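Local coordinates for Baccell_00875 (PDB 5NO8), which probably acts as a polysaccharide lyase that removes rhamnose caps, linked to glucuronic acid, from complex arabinogalactan proteins, at residues A[147-152]-A[160-165]; A[401-406]-A[459-464]; A[273-278]-A[318-323]; A[388-393]-A[436-441]. All blocks are in the same frame, centred on the assembly; numbering follows the deposited sequence.

Contact 1: residues A[147-152]-A[160-165]; sequences PFNDNY and NSRAHT
The inverse gamma turn centred on N149 packs against A163 and R162, just where helix 155-161 gives way to strand 163-168, an outermost strand of the large antiparallel sheet. N149 O takes the amide of A163 (N to O 3.1 Å). The side-chain amide of N149 puts ND2 over one face of the R162 guanidinium, 3.8 Å from R162 CZ, the two planes 21° apart. N151 comes in at the edge: its OD1 receives R162 NE at 2.7 Å, in the guanidinium plane, and a water links the same OD1 to R162 NH2. The R162 chain turns about its CB-CG bond (chi2 -66°), which brings its NE back to N151, while NH1 bonds S161 O. N151 ND2 in turn holds N149 OD1 at 3.0 Å. A leucine in place of R162 would probably leave N151 OD1 without its charged donor and the N149 amide without the flat group beneath it. Further along, D150 OD2 accepts T165 N at 2.9 Å, from above the carboxylate plane. A second water joins D150 OD1, Y152 OH and H164 ND1. The buried D150 carboxylate thus has donors at each oxygen: T165 N and salt-bridged R215 at OD2, the water at OD1.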
loop_
_atom_site.group_PDB
_atom_site.type_symbol
_atom_site.label_atom_id
_atom_site.label_comp_id
_atom_site.label_asym_id
_atom_site.label_seq_id
_atom_site.Cartn_x
_atom_site.Cartn_y
_atom_site.Cartn_z
ATOM N N PRO A 147 -9.076 -14.670 8.278
ATOM C CA PRO A 147 -9.819 -13.927 7.250
ATOM C C PRO A 147 -10.357 -12.603 7.771
ATOM O O PRO A 147 -11.557 -12.417 7.867
ATOM C CB PRO A 147 -10.921 -14.899 6.841
ATOM C CG PRO A 147 -11.152 -15.713 8.066
ATOM C CD PRO A 147 -9.809 -15.865 8.719
ATOM N N PHE A 148 -9.442 -11.688 8.074
ATOM C CA PHE A 148 -9.798 -10.326 8.531
ATOM C C PHE A 148 -10.691 -9.665 7.481
ATOM O O PHE A 148 -10.493 -9.848 6.260
ATOM C CB PHE A 148 -8.556 -9.461 8.776
ATOM C CG PHE A 148 -7.732 -9.875 9.956
ATOM C CD1 PHE A 148 -8.062 -9.452 11.237
ATOM C CD2 PHE A 148 -6.594 -10.660 9.778
ATOM C CE1 PHE A 148 -7.291 -9.825 12.340
ATOM C CE2 PHE A 148 -5.834 -11.049 10.869
ATOM C CZ PHE A 148 -6.182 -10.636 12.143
ATOM N N ASN A 149 -11.660 -8.876 7.964
ATOM C CA ASN A 149 -12.735 -8.315 7.128
ATOM C C ASN A 149 -12.270 -7.032 6.439
ATOM O O ASN A 149 -12.704 -5.930 6.783
ATOM C CB ASN A 149 -13.982 -8.098 8.015
ATOM C CG ASN A 149 -15.279 -8.060 7.235
ATOM O OD1 ASN A 149 -15.327 -8.355 6.053
ATOM N ND2 ASN A 149 -16.365 -7.695 7.933
ATOM N N ASP A 150 -11.326 -7.196 5.515
ATOM C CA ASP A 150 -10.645 -6.102 4.833
ATOM C C ASP A 150 -11.127 -6.138 3.391
ATOM O O ASP A 150 -10.617 -6.882 2.530
ATOM C CB ASP A 150 -9.120 -6.259 4.924
ATOM C CG ASP A 150 -8.358 -5.028 4.426
ATOM O OD1 ASP A 150 -8.886 -4.262 3.562
ATOM O OD2 ASP A 150 -7.214 -4.806 4.916
ATOM N N ASN A 151 -12.169 -5.361 3.132
ATOM C CA ASN A 151 -12.764 -5.290 1.810
ATOM C C ASN A 151 -13.622 -4.016 1.717
ATOM O O ASN A 151 -13.814 -3.334 2.717
ATOM C CB ASN A 151 -13.558 -6.570 1.499
ATOM C CG ASN A 151 -14.475 -6.964 2.628
ATOM O OD1 ASN A 151 -15.483 -6.300 2.840
ATOM N ND2 ASN A 151 -14.115 -8.038 3.377
ATOM N N TYR A 152 -14.072 -3.712 0.506
ATOM C CA TYR A 152 -14.611 -2.414 0.149
ATOM C C TYR A 152 -15.996 -2.542 -0.484
ATOM O O TYR A 152 -16.148 -2.275 -1.672
ATOM C CB TYR A 152 -13.679 -1.734 -0.859
ATOM C CG TYR A 152 -12.246 -1.482 -0.411
ATOM C CD1 TYR A 152 -11.953 -1.013 0.875
ATOM C CD2 TYR A 152 -11.190 -1.618 -1.323
ATOM C CE1 TYR A 152 -10.631 -0.747 1.267
ATOM C CE2 TYR A 152 -9.879 -1.342 -0.949
ATOM C CZ TYR A 152 -9.591 -0.926 0.333
ATOM O OH TYR A 152 -8.258 -0.653 0.698
ATOM N N ASN A 160 -17.693 2.030 9.034
ATOM C CA ASN A 160 -18.228 1.553 10.298
ATOM C C ASN A 160 -17.897 0.105 10.630
ATOM O O ASN A 160 -17.914 -0.254 11.801
ATOM C CB ASN A 160 -19.745 1.752 10.288
ATOM C CG ASN A 160 -20.110 3.223 10.315
ATOM O OD1 ASN A 160 -19.882 3.913 11.313
ATOM N ND2 ASN A 160 -20.650 3.713 9.220
ATOM N N SER A 161 -17.649 -0.701 9.603
ATOM C CA SER A 161 -17.729 -2.169 9.729
ATOM C C SER A 161 -16.680 -2.994 8.986
ATOM O O SER A 161 -16.872 -4.202 8.841
ATOM C CB SER A 161 -19.110 -2.624 9.218
ATOM O OG SER A 161 -20.130 -1.884 9.870
ATOM N N ARG A 162 -15.617 -2.358 8.499
ATOM C CA ARG A 162 -14.492 -3.063 7.862
ATOM C C ARG A 162 -13.199 -2.535 8.440
ATOM O O ARG A 162 -13.178 -1.493 9.092
ATOM C CB ARG A 162 -14.498 -2.915 6.342
ATOM C CG ARG A 162 -15.747 -3.443 5.638
ATOM C CD ARG A 162 -15.845 -4.959 5.778
ATOM N NE ARG A 162 -16.954 -5.516 5.021
ATOM C CZ ARG A 162 -18.226 -5.531 5.436
ATOM N NH1 ARG A 162 -18.570 -5.022 6.606
ATOM N NH2 ARG A 162 -19.164 -6.048 4.653
ATOM N N ALA A 163 -12.115 -3.261 8.208
ATOM C CA ALA A 163 -10.829 -2.901 8.829
ATOM C C ALA A 163 -9.685 -2.906 7.824
ATOM O O ALA A 163 -9.575 -3.816 7.010
ATOM C CB ALA A 163 -10.520 -3.855 9.962
ATOM N N HIS A 164 -8.833 -1.887 7.925
ATOM C CA HIS A 164 -7.518 -1.903 7.272
ATOM C C HIS A 164 -6.614 -2.816 8.106
ATOM O O HIS A 164 -6.338 -2.535 9.279
ATOM C CB HIS A 164 -6.945 -0.500 7.211
ATOM C CG HIS A 164 -7.746 0.435 6.363
ATOM N ND1 HIS A 164 -8.114 0.127 5.074
ATOM C CD2 HIS A 164 -8.210 1.686 6.606
ATOM C CE1 HIS A 164 -8.772 1.152 4.558
ATOM N NE2 HIS A 164 -8.857 2.103 5.470
ATOM N N THR A 165 -6.169 -3.909 7.500
ATOM C CA THR A 165 -5.442 -4.936 8.223
ATOM C C THR A 165 -3.938 -4.775 7.993
ATOM O O THR A 165 -3.453 -5.020 6.908
ATOM C CB THR A 165 -5.988 -6.296 7.768
ATOM O OG1 THR A 165 -7.417 -6.291 7.984
ATOM C CG2 THR A 165 -5.416 -7.383 8.564
HETATM O O HOH W 1 -7.745 -1.793 3.090
HETATM O O HOH W 2 -18.159 -7.229 2.155
#

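Contact 2: residues A[401-406]-A[459-464]; sequences LLVKQY and FQMYKV
Helices 401-406 and 459-464 run in roughly the same direction, 28° apart and 9.7 Å between axes at closest approach, with V403 facing Q460. V403 does most of the touching. Its CG1, anti to the backbone N (chi1 177°), points in between two residues one turn apart, meeting Q460 CB at 3.5 Å and V464 CG2 at 3.4 Å, the latter tighter than usual for methyl groups. The other branch, V403 CG2, reaches M461 SD at 3.9 Å. Both helices belong to the run of helices after residue 396, where helix 412-429 separates them in sequence; this is consistent with the alpha/alpha toroids found among polysaccharide lyases. One turn on, V464 CG1 lies 3.8 Å from Y406 CE2, approaching the ring obliquely, and a water connects Y406 OH to V464 O. On the other flank K404 CE passes Q460 NE2 at 3.6 Å. That amide nitrogen bonds E456, whereas the extended K404 chain carries NZ to V685 O in helix 682-692, to L694 O at the chain end, and to a glycerol probably from the crystallisation liquor.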
loop_
_atom_site.group_PDB
_atom_site.type_symbol
_atom_site.label_atom_id
_atom_site.label_comp_id
_atom_site.label_asym_id
_atom_site.label_seq_id
_atom_site.Cartn_x
_atom_site.Cartn_y
_atom_site.Cartn_z
ATOM N N LEU A 401 6.928 14.521 -14.456
ATOM C CA LEU A 401 8.225 14.291 -13.839
ATOM C C LEU A 401 9.345 15.004 -14.629
ATOM O O LEU A 401 10.203 15.687 -14.019
ATOM C CB LEU A 401 8.568 12.807 -13.790
ATOM C CG LEU A 401 9.972 12.485 -13.272
ATOM C CD1 LEU A 401 10.196 13.080 -11.894
ATOM C CD2 LEU A 401 10.191 10.981 -13.265
ATOM N N LEU A 402 9.377 14.797 -15.947
ATOM C CA LEU A 402 10.445 15.423 -16.746
ATOM C C LEU A 402 10.446 16.950 -16.655
ATOM O O LEU A 402 11.529 17.546 -16.623
ATOM C CB LEU A 402 10.471 14.948 -18.175
ATOM C CG LEU A 402 11.326 13.713 -18.453
ATOM C CD1 LEU A 402 10.999 12.506 -17.583
ATOM C CD2 LEU A 402 11.262 13.352 -19.921
ATOM N N VAL A 403 9.265 17.572 -16.558
ATOM C CA VAL A 403 9.208 19.023 -16.292
ATOM C C VAL A 403 9.852 19.383 -14.961
ATOM O O VAL A 403 10.644 20.319 -14.888
ATOM C CB VAL A 403 7.769 19.597 -16.261
ATOM C CG1 VAL A 403 7.815 21.078 -15.899
ATOM C CG2 VAL A 403 7.094 19.395 -17.587
ATOM N N LYS A 404 9.495 18.677 -13.886
ATOM C CA LYS A 404 10.018 19.031 -12.580
ATOM C C LYS A 404 11.544 18.876 -12.590
ATOM O O LYS A 404 12.247 19.732 -12.071
ATOM C CB LYS A 404 9.371 18.217 -11.460
ATOM C CG LYS A 404 7.920 18.602 -11.257
ATOM C CD LYS A 404 7.325 17.974 -10.021
ATOM C CE LYS A 404 5.850 18.320 -9.920
ATOM N NZ LYS A 404 5.342 17.968 -8.577
ATOM N N GLN A 405 12.032 17.816 -13.215
ATOM C CA GLN A 405 13.476 17.592 -13.298
ATOM C C GLN A 405 14.145 18.664 -14.206
ATOM O O GLN A 405 15.239 19.138 -13.914
ATOM C CB GLN A 405 13.807 16.192 -13.804
ATOM C CG GLN A 405 15.293 15.834 -13.710
ATOM C CD GLN A 405 15.845 15.622 -12.302
ATOM O OE1 GLN A 405 15.218 15.911 -11.285
ATOM N NE2 GLN A 405 17.078 15.143 -12.252
ATOM N N TYR A 406 13.472 19.072 -15.263
ATOM C CA TYR A 406 13.940 20.194 -16.063
ATOM C C TYR A 406 14.065 21.462 -15.237
ATOM O O TYR A 406 15.066 22.200 -15.345
ATOM C CB TYR A 406 13.024 20.422 -17.283
ATOM C CG TYR A 406 13.482 21.663 -18.000
ATOM C CD1 TYR A 406 14.554 21.609 -18.880
ATOM C CD2 TYR A 406 12.925 22.893 -17.702
ATOM C CE1 TYR A 406 15.040 22.771 -19.490
ATOM C CE2 TYR A 406 13.390 24.058 -18.307
ATOM C CZ TYR A 406 14.443 23.987 -19.202
ATOM O OH TYR A 406 14.921 25.141 -19.794
ATOM N N PHE A 459 0.176 23.445 -17.190
ATOM C CA PHE A 459 0.611 24.480 -16.276
ATOM C C PHE A 459 2.120 24.374 -15.971
ATOM O O PHE A 459 2.809 25.396 -15.897
ATOM C CB PHE A 459 -0.175 24.468 -14.980
ATOM C CG PHE A 459 -1.644 24.809 -15.127
ATOM C CD1 PHE A 459 -2.057 25.982 -15.754
ATOM C CD2 PHE A 459 -2.618 23.974 -14.576
ATOM C CE1 PHE A 459 -3.413 26.298 -15.843
ATOM C CE2 PHE A 459 -3.965 24.272 -14.676
ATOM C CZ PHE A 459 -4.363 25.448 -15.300
ATOM N N GLN A 460 2.628 23.152 -15.853
ATOM C CA GLN A 460 4.078 22.956 -15.663
ATOM C C GLN A 460 4.864 23.434 -16.895
ATOM O O GLN A 460 5.936 24.038 -16.756
ATOM C CB GLN A 460 4.389 21.481 -15.394
ATOM C CG GLN A 460 3.768 20.914 -14.124
ATOM C CD GLN A 460 4.453 21.350 -12.853
ATOM O OE1 GLN A 460 5.338 22.210 -12.863
ATOM N NE2 GLN A 460 4.017 20.774 -11.726
ATOM N N MET A 461 4.354 23.127 -18.087
ATOM C CA MET A 461 4.970 23.575 -19.346
ATOM C C MET A 461 5.028 25.100 -19.504
ATOM O O MET A 461 5.933 25.604 -20.182
ATOM C CB MET A 461 4.310 22.940 -20.561
ATOM C CG MET A 461 4.594 21.462 -20.769
ATOM S SD MET A 461 6.319 21.085 -21.031
ATOM C CE MET A 461 6.693 21.803 -22.652
ATOM N N TYR A 462 4.121 25.839 -18.869
ATOM C CA TYR A 462 4.269 27.295 -18.776
ATOM C C TYR A 462 5.544 27.664 -18.037
ATOM O O TYR A 462 6.285 28.541 -18.477
ATOM C CB TYR A 462 3.065 27.931 -18.081
ATOM C CG TYR A 462 3.222 29.388 -17.684
ATOM C CD1 TYR A 462 3.415 30.394 -18.650
ATOM C CD2 TYR A 462 3.130 29.766 -16.355
ATOM C CE1 TYR A 462 3.521 31.727 -18.274
ATOM C CE2 TYR A 462 3.240 31.087 -15.971
ATOM C CZ TYR A 462 3.427 32.067 -16.930
ATOM O OH TYR A 462 3.540 33.366 -16.482
ATOM N N LYS A 463 5.811 26.970 -16.930
ATOM C CA LYS A 463 7.034 27.216 -16.142
ATOM C C LYS A 463 8.297 26.905 -16.949
ATOM O O LYS A 463 9.302 27.552 -16.750
ATOM C CB LYS A 463 7.020 26.424 -14.820
ATOM C CG LYS A 463 5.831 26.727 -13.912
ATOM C CD LYS A 463 5.855 25.902 -12.632
ATOM C CE LYS A 463 6.755 26.508 -11.576
ATOM N NZ LYS A 463 6.750 25.694 -10.336
ATOM N N VAL A 464 8.241 25.937 -17.853
ATOM C CA VAL A 464 9.377 25.579 -18.707
ATOM C C VAL A 464 9.629 26.647 -19.772
ATOM O O VAL A 464 10.777 27.014 -20.028
ATOM C CB VAL A 464 9.143 24.222 -19.408
ATOM C CG1 VAL A 464 10.232 23.886 -20.425
ATOM C CG2 VAL A 464 9.040 23.101 -18.362
HETATM O O HOH W 3 13.502 27.030 -20.664
#

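Contact 3: residues A[273-278]-A[318-323]; sequences ARVECR and FDFYYN
V275 and C277 each set a carbon on the face of a phenylalanine in the core of what is probably a beta sandwich, strand 273-278 lying across from strand 318-322 with axes 9.2 Å apart. V275 CG2 sits over the F318 ring, 3.6 Å from its centroid, in a CH-pi contact, and A273 CB reaches F318 CZ obliquely. The other V275 methyl, CG1, anti to the backbone N (chi1 -169°), comes to the edge of the F320 ring, 3.7 Å from F320 CE2. C277 CB covers one face of that ring, 3.7 Å from the centroid and 5° off its normal; C277 SG stands farther out above the same ring. An alanine at F320 would probably open a gap beneath C277 CB and strip V275 CG1 of its aromatic neighbour. Around this first shell, V260 touches both V275 and F320, and V308 and C332 pack on F318. Backbone bonds to S261 and C304 hold strand 273-278 between its sheet neighbours. On the strand's other face R274 salt-bridges E276, NE meeting the anti lone pair of OE2 at 2.9 Å.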
loop_
_atom_site.group_PDB
_atom_site.type_symbol
_atom_site.label_atom_id
_atom_site.label_comp_id
_atom_site.label_asym_id
_atom_site.label_seq_id
_atom_site.Cartn_x
_atom_site.Cartn_y
_atom_site.Cartn_z
ATOM N N ALA A 273 22.701 4.049 9.712
ATOM C CA ALA A 273 21.406 3.506 10.129
ATOM C C ALA A 273 21.420 3.359 11.635
ATOM O O ALA A 273 22.452 2.944 12.217
ATOM C CB ALA A 273 21.154 2.150 9.486
ATOM N N ARG A 274 20.303 3.704 12.275
ATOM C CA ARG A 274 20.100 3.402 13.677
ATOM C C ARG A 274 18.860 2.516 13.765
ATOM O O ARG A 274 17.789 2.949 13.392
ATOM C CB ARG A 274 19.909 4.651 14.532
ATOM C CG ARG A 274 19.654 4.326 16.005
ATOM C CD ARG A 274 19.483 5.598 16.837
ATOM N NE ARG A 274 19.118 5.298 18.215
ATOM C CZ ARG A 274 19.914 5.338 19.288
ATOM N NH1 ARG A 274 21.198 5.672 19.215
ATOM N NH2 ARG A 274 19.399 5.067 20.472
ATOM N N VAL A 275 19.022 1.298 14.264
ATOM C CA VAL A 275 17.921 0.335 14.333
ATOM C C VAL A 275 17.689 -0.009 15.795
ATOM O O VAL A 275 18.623 -0.406 16.481
ATOM C CB VAL A 275 18.254 -0.953 13.535
ATOM C CG1 VAL A 275 17.018 -1.825 13.398
ATOM C CG2 VAL A 275 18.838 -0.598 12.200
ATOM N N GLU A 276 16.451 0.172 16.271
ATOM C CA GLU A 276 16.095 0.033 17.682
ATOM C C GLU A 276 15.149 -1.124 17.876
ATOM O O GLU A 276 14.256 -1.325 17.057
ATOM C CB GLU A 276 15.386 1.304 18.156
ATOM C CG GLU A 276 16.325 2.503 18.223
ATOM C CD GLU A 276 15.707 3.722 18.896
ATOM O OE1 GLU A 276 14.494 3.700 19.230
ATOM O OE2 GLU A 276 16.445 4.702 19.075
ATOM N N CYS A 277 15.358 -1.880 18.944
ATOM C CA CYS A 277 14.464 -2.942 19.372
ATOM C C CYS A 277 14.009 -2.599 20.807
ATOM O O CYS A 277 14.812 -2.624 21.755
ATOM C CB CYS A 277 15.188 -4.273 19.316
ATOM S SG CYS A 277 14.151 -5.713 19.735
ATOM N N ARG A 278 12.729 -2.263 20.946
ATOM C CA ARG A 278 12.155 -1.818 22.223
ATOM C C ARG A 278 11.325 -2.938 22.819
ATOM O O ARG A 278 10.520 -3.570 22.120
ATOM C CB ARG A 278 11.297 -0.575 21.989
ATOM C CG ARG A 278 10.445 -0.094 23.162
ATOM C CD ARG A 278 11.236 0.680 24.193
ATOM N NE ARG A 278 11.788 1.924 23.660
ATOM C CZ ARG A 278 12.621 2.717 24.334
ATOM N NH1 ARG A 278 12.998 2.410 25.573
ATOM N NH2 ARG A 278 13.097 3.810 23.758
ATOM N N PHE A 318 17.986 -6.307 8.852
ATOM C CA PHE A 318 18.509 -6.350 10.207
ATOM C C PHE A 318 17.713 -7.387 10.987
ATOM O O PHE A 318 16.481 -7.296 11.033
ATOM C CB PHE A 318 18.357 -4.988 10.867
ATOM C CG PHE A 318 19.262 -3.929 10.290
ATOM C CD1 PHE A 318 20.592 -3.906 10.624
ATOM C CD2 PHE A 318 18.778 -2.957 9.423
ATOM C CE1 PHE A 318 21.422 -2.924 10.132
ATOM C CE2 PHE A 318 19.614 -1.985 8.902
ATOM C CZ PHE A 318 20.939 -1.968 9.277
ATOM N N ASP A 319 18.398 -8.352 11.608
ATOM C CA ASP A 319 17.770 -9.357 12.473
ATOM C C ASP A 319 18.171 -9.129 13.932
ATOM O O ASP A 319 19.338 -8.838 14.187
ATOM C CB ASP A 319 18.171 -10.772 12.067
ATOM C CG ASP A 319 17.537 -11.217 10.776
ATOM O OD1 ASP A 319 16.303 -11.449 10.731
ATOM O OD2 ASP A 319 18.262 -11.362 9.786
ATOM N N PHE A 320 17.195 -9.156 14.847
ATOM C CA PHE A 320 17.469 -9.243 16.285
ATOM C C PHE A 320 17.148 -10.647 16.804
ATOM O O PHE A 320 16.153 -11.251 16.423
ATOM C CB PHE A 320 16.648 -8.241 17.079
ATOM C CG PHE A 320 17.081 -6.832 16.890
ATOM C CD1 PHE A 320 18.076 -6.280 17.679
ATOM C CD2 PHE A 320 16.504 -6.054 15.901
ATOM C CE1 PHE A 320 18.493 -4.976 17.487
ATOM C CE2 PHE A 320 16.905 -4.749 15.711
ATOM C CZ PHE A 320 17.898 -4.201 16.499
ATOM N N TYR A 321 18.006 -11.141 17.692
ATOM C CA TYR A 321 17.863 -12.463 18.289
ATOM C C TYR A 321 17.888 -12.224 19.776
ATOM O O TYR A 321 18.771 -11.503 20.268
ATOM C CB TYR A 321 19.010 -13.385 17.893
ATOM C CG TYR A 321 19.083 -13.609 16.413
ATOM C CD1 TYR A 321 18.341 -14.619 15.793
ATOM C CD2 TYR A 321 19.839 -12.761 15.616
ATOM C CE1 TYR A 321 18.391 -14.793 14.420
ATOM C CE2 TYR A 321 19.879 -12.930 14.252
ATOM C CZ TYR A 321 19.162 -13.933 13.671
ATOM O OH TYR A 321 19.212 -14.051 12.315
ATOM N N TYR A 322 16.917 -12.774 20.501
ATOM C CA TYR A 322 16.706 -12.399 21.910
ATOM C C TYR A 322 15.963 -13.503 22.660
ATOM O O TYR A 322 15.291 -14.338 22.064
ATOM C CB TYR A 322 15.976 -11.038 22.063
ATOM C CG TYR A 322 14.661 -10.977 21.351
ATOM C CD1 TYR A 322 14.613 -10.828 19.961
ATOM C CD2 TYR A 322 13.464 -11.100 22.034
ATOM C CE1 TYR A 322 13.402 -10.838 19.282
ATOM C CE2 TYR A 322 12.258 -11.071 21.372
ATOM C CZ TYR A 322 12.232 -10.944 19.986
ATOM O OH TYR A 322 11.005 -10.986 19.310
ATOM N N ASN A 323 16.122 -13.486 23.982
ATOM C CA ASN A 323 15.369 -14.378 24.894
ATOM C C ASN A 323 15.451 -15.859 24.528
ATOM O O ASN A 323 14.453 -16.596 24.529
ATOM C CB ASN A 323 13.907 -13.893 25.035
ATOM C CG ASN A 323 13.794 -12.515 25.673
ATOM O OD1 ASN A 323 12.693 -11.946 25.780
ATOM N ND2 ASN A 323 14.903 -11.954 26.054
#

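Contact 4: residues A[388-393]-A[436-441]; sequences DRDEGA and TYSSVD
E391 OE2 accepts the backbone amide of V440 over 2.9 Å, the N-H coming almost straight (163°) but from above the carboxylate plane. The E391 chain, bent at chi2 (-93°), lays its carboxylate alongside S439, with OE2 3.4 Å from S439 CB, and both V440 methyls, CG1 and CG2, lie 3.6 Å from E391 OE2. S439 OG meanwhile bonds D441 OD1 at 2.7 Å, tying this loop to itself. One residue back, S438 OG donates to D390 OD2; the modelled separation of 2.5 Å is very short, and its exact value is best treated as doubtful. The other oxygen, D390 OD1, takes G392 N at 3.3 Å in an Asx turn and is also salt-bridged to R395, so the carboxylate is held from both ends. Beyond it A393 CB rests on S438 CB at 3.8 Å, and a water bridges A393 N and Y437 O. The contact joins the loop leading into helix 396-409 to the connection between helices 412-429 and 448-465: F424 of helix 412-429 packs on E391 and V440, and N450 of helix 448-465 packs on A393 and S438.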
loop_
_atom_site.group_PDB
_atom_site.type_symbol
_atom_site.label_atom_id
_atom_site.label_comp_id
_atom_site.label_asym_id
_atom_site.label_seq_id
_atom_site.Cartn_x
_atom_site.Cartn_y
_atom_site.Cartn_z
ATOM N N ASP A 388 -5.492 0.520 -19.850
ATOM C CA ASP A 388 -4.540 0.816 -18.779
ATOM C C ASP A 388 -3.067 0.621 -19.173
ATOM O O ASP A 388 -2.179 0.824 -18.335
ATOM C CB ASP A 388 -4.894 0.043 -17.505
ATOM C CG ASP A 388 -6.167 0.567 -16.826
ATOM O OD1 ASP A 388 -6.341 1.801 -16.711
ATOM O OD2 ASP A 388 -7.007 -0.271 -16.416
ATOM N N ARG A 389 -2.805 0.261 -20.431
ATOM C CA ARG A 389 -1.448 0.144 -20.954
ATOM C C ARG A 389 -1.288 1.022 -22.205
ATOM O O ARG A 389 -0.406 0.776 -23.040
ATOM C CB ARG A 389 -1.132 -1.324 -21.261
ATOM C CG ARG A 389 -1.178 -2.229 -20.028
ATOM C CD ARG A 389 -1.471 -3.693 -20.358
ATOM N NE ARG A 389 -1.445 -4.486 -19.127
ATOM C CZ ARG A 389 -2.426 -4.546 -18.225
ATOM N NH1 ARG A 389 -3.580 -3.884 -18.414
ATOM N NH2 ARG A 389 -2.261 -5.281 -17.111
ATOM N N ASP A 390 -2.115 2.066 -22.301
ATOM C CA ASP A 390 -2.133 2.896 -23.489
ATOM C C ASP A 390 -1.214 4.107 -23.317
ATOM O O ASP A 390 -0.484 4.207 -22.327
ATOM C CB ASP A 390 -3.601 3.221 -23.916
ATOM C CG ASP A 390 -4.297 4.290 -23.070
ATOM O OD1 ASP A 390 -3.735 4.941 -22.149
ATOM O OD2 ASP A 390 -5.512 4.477 -23.338
ATOM N N GLU A 391 -1.254 5.005 -24.292
ATOM C CA GLU A 391 -0.280 6.081 -24.456
ATOM C C GLU A 391 -0.647 7.399 -23.760
ATOM O O GLU A 391 0.047 8.414 -23.935
ATOM C CB GLU A 391 -0.030 6.291 -25.974
ATOM C CG GLU A 391 -1.252 6.731 -26.779
ATOM C CD GLU A 391 -2.038 5.591 -27.419
ATOM O OE1 GLU A 391 -2.133 4.473 -26.830
ATOM O OE2 GLU A 391 -2.598 5.830 -28.526
ATOM N N GLY A 392 -1.721 7.406 -22.963
ATOM C CA GLY A 392 -2.155 8.595 -22.241
ATOM C C GLY A 392 -2.481 8.264 -20.798
ATOM O O GLY A 392 -1.825 7.397 -20.186
ATOM N N ALA A 393 -3.503 8.930 -20.263
ATOM C CA ALA A 393 -3.994 8.700 -18.903
ATOM C C ALA A 393 -2.853 8.824 -17.878
ATOM O O ALA A 393 -2.156 9.842 -17.867
ATOM C CB ALA A 393 -4.720 7.354 -18.806
ATOM N N THR A 436 -10.681 15.187 -23.682
ATOM C CA THR A 436 -9.388 14.546 -23.426
ATOM C C THR A 436 -9.522 13.033 -23.377
ATOM O O THR A 436 -10.276 12.479 -22.570
ATOM C CB THR A 436 -8.793 15.079 -22.104
ATOM O OG1 THR A 436 -8.661 16.499 -22.190
ATOM C CG2 THR A 436 -7.431 14.457 -21.804
ATOM N N TYR A 437 -8.787 12.380 -24.259
ATOM C CA TYR A 437 -8.751 10.932 -24.375
ATOM C C TYR A 437 -7.377 10.425 -23.929
ATOM O O TYR A 437 -6.476 11.217 -23.656
ATOM C CB TYR A 437 -9.033 10.525 -25.818
ATOM C CG TYR A 437 -10.440 10.895 -26.226
ATOM C CD1 TYR A 437 -11.524 10.090 -25.843
ATOM C CD2 TYR A 437 -10.699 12.062 -26.937
ATOM C CE1 TYR A 437 -12.827 10.433 -26.188
ATOM C CE2 TYR A 437 -11.994 12.404 -27.302
ATOM C CZ TYR A 437 -13.052 11.590 -26.922
ATOM O OH TYR A 437 -14.350 11.929 -27.256
ATOM N N SER A 438 -7.235 9.113 -23.873
ATOM C CA SER A 438 -5.981 8.478 -23.471
ATOM C C SER A 438 -5.278 7.744 -24.627
ATOM O O SER A 438 -4.169 7.253 -24.436
ATOM C CB SER A 438 -6.252 7.539 -22.286
ATOM O OG SER A 438 -6.984 6.378 -22.680
ATOM N N SER A 439 -5.910 7.637 -25.809
ATOM C CA SER A 439 -5.275 7.034 -26.977
ATOM C C SER A 439 -5.598 7.823 -28.268
ATOM O O SER A 439 -6.568 8.599 -28.308
ATOM C CB SER A 439 -5.648 5.551 -27.103
ATOM O OG SER A 439 -7.052 5.391 -27.284
ATOM N N VAL A 440 -4.745 7.645 -29.280
ATOM C CA VAL A 440 -4.797 8.440 -30.522
ATOM C C VAL A 440 -6.063 8.175 -31.355
ATOM O O VAL A 440 -6.541 9.079 -32.023
ATOM C CB VAL A 440 -3.544 8.274 -31.407
ATOM C CG1 VAL A 440 -2.283 8.699 -30.637
ATOM C CG2 VAL A 440 -3.384 6.846 -31.931
ATOM N N ASP A 441 -6.592 6.958 -31.301
ATOM C CA ASP A 441 -7.919 6.649 -31.886
ATOM C C ASP A 441 -9.076 7.528 -31.346
ATOM O O ASP A 441 -10.039 7.798 -32.068
ATOM C CB ASP A 441 -8.277 5.161 -31.698
ATOM C CG ASP A 441 -8.204 4.711 -30.233
ATOM O OD1 ASP A 441 -7.081 4.395 -29.777
ATOM O OD2 ASP A 441 -9.252 4.681 -29.542
HETATM O O HOH W 4 -5.029 11.188 -21.377
#

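How the contacts relate
From the N terminus, contact 1 comes first and closes a short loop built largely of helix 155-161, bringing the segment after strand 137-145 onto an edge strand of the large antiparallel sheet. Contact 3 follows in series, joining strands 272-278 and 314-322 of the next beta domain and closing a loop of 39 residues that holds strands and no helix; its centre is about 31 Å from that of contact 1. The last two contacts cross: 388-393 opens contact 4, 401-406 opens contact 2, then 436-441 closes the former and 459-464 the latter. Together they bind helices 396-409 and 448-465 at their bodies and at their N-terminal approaches, with centres about 21 Å apart.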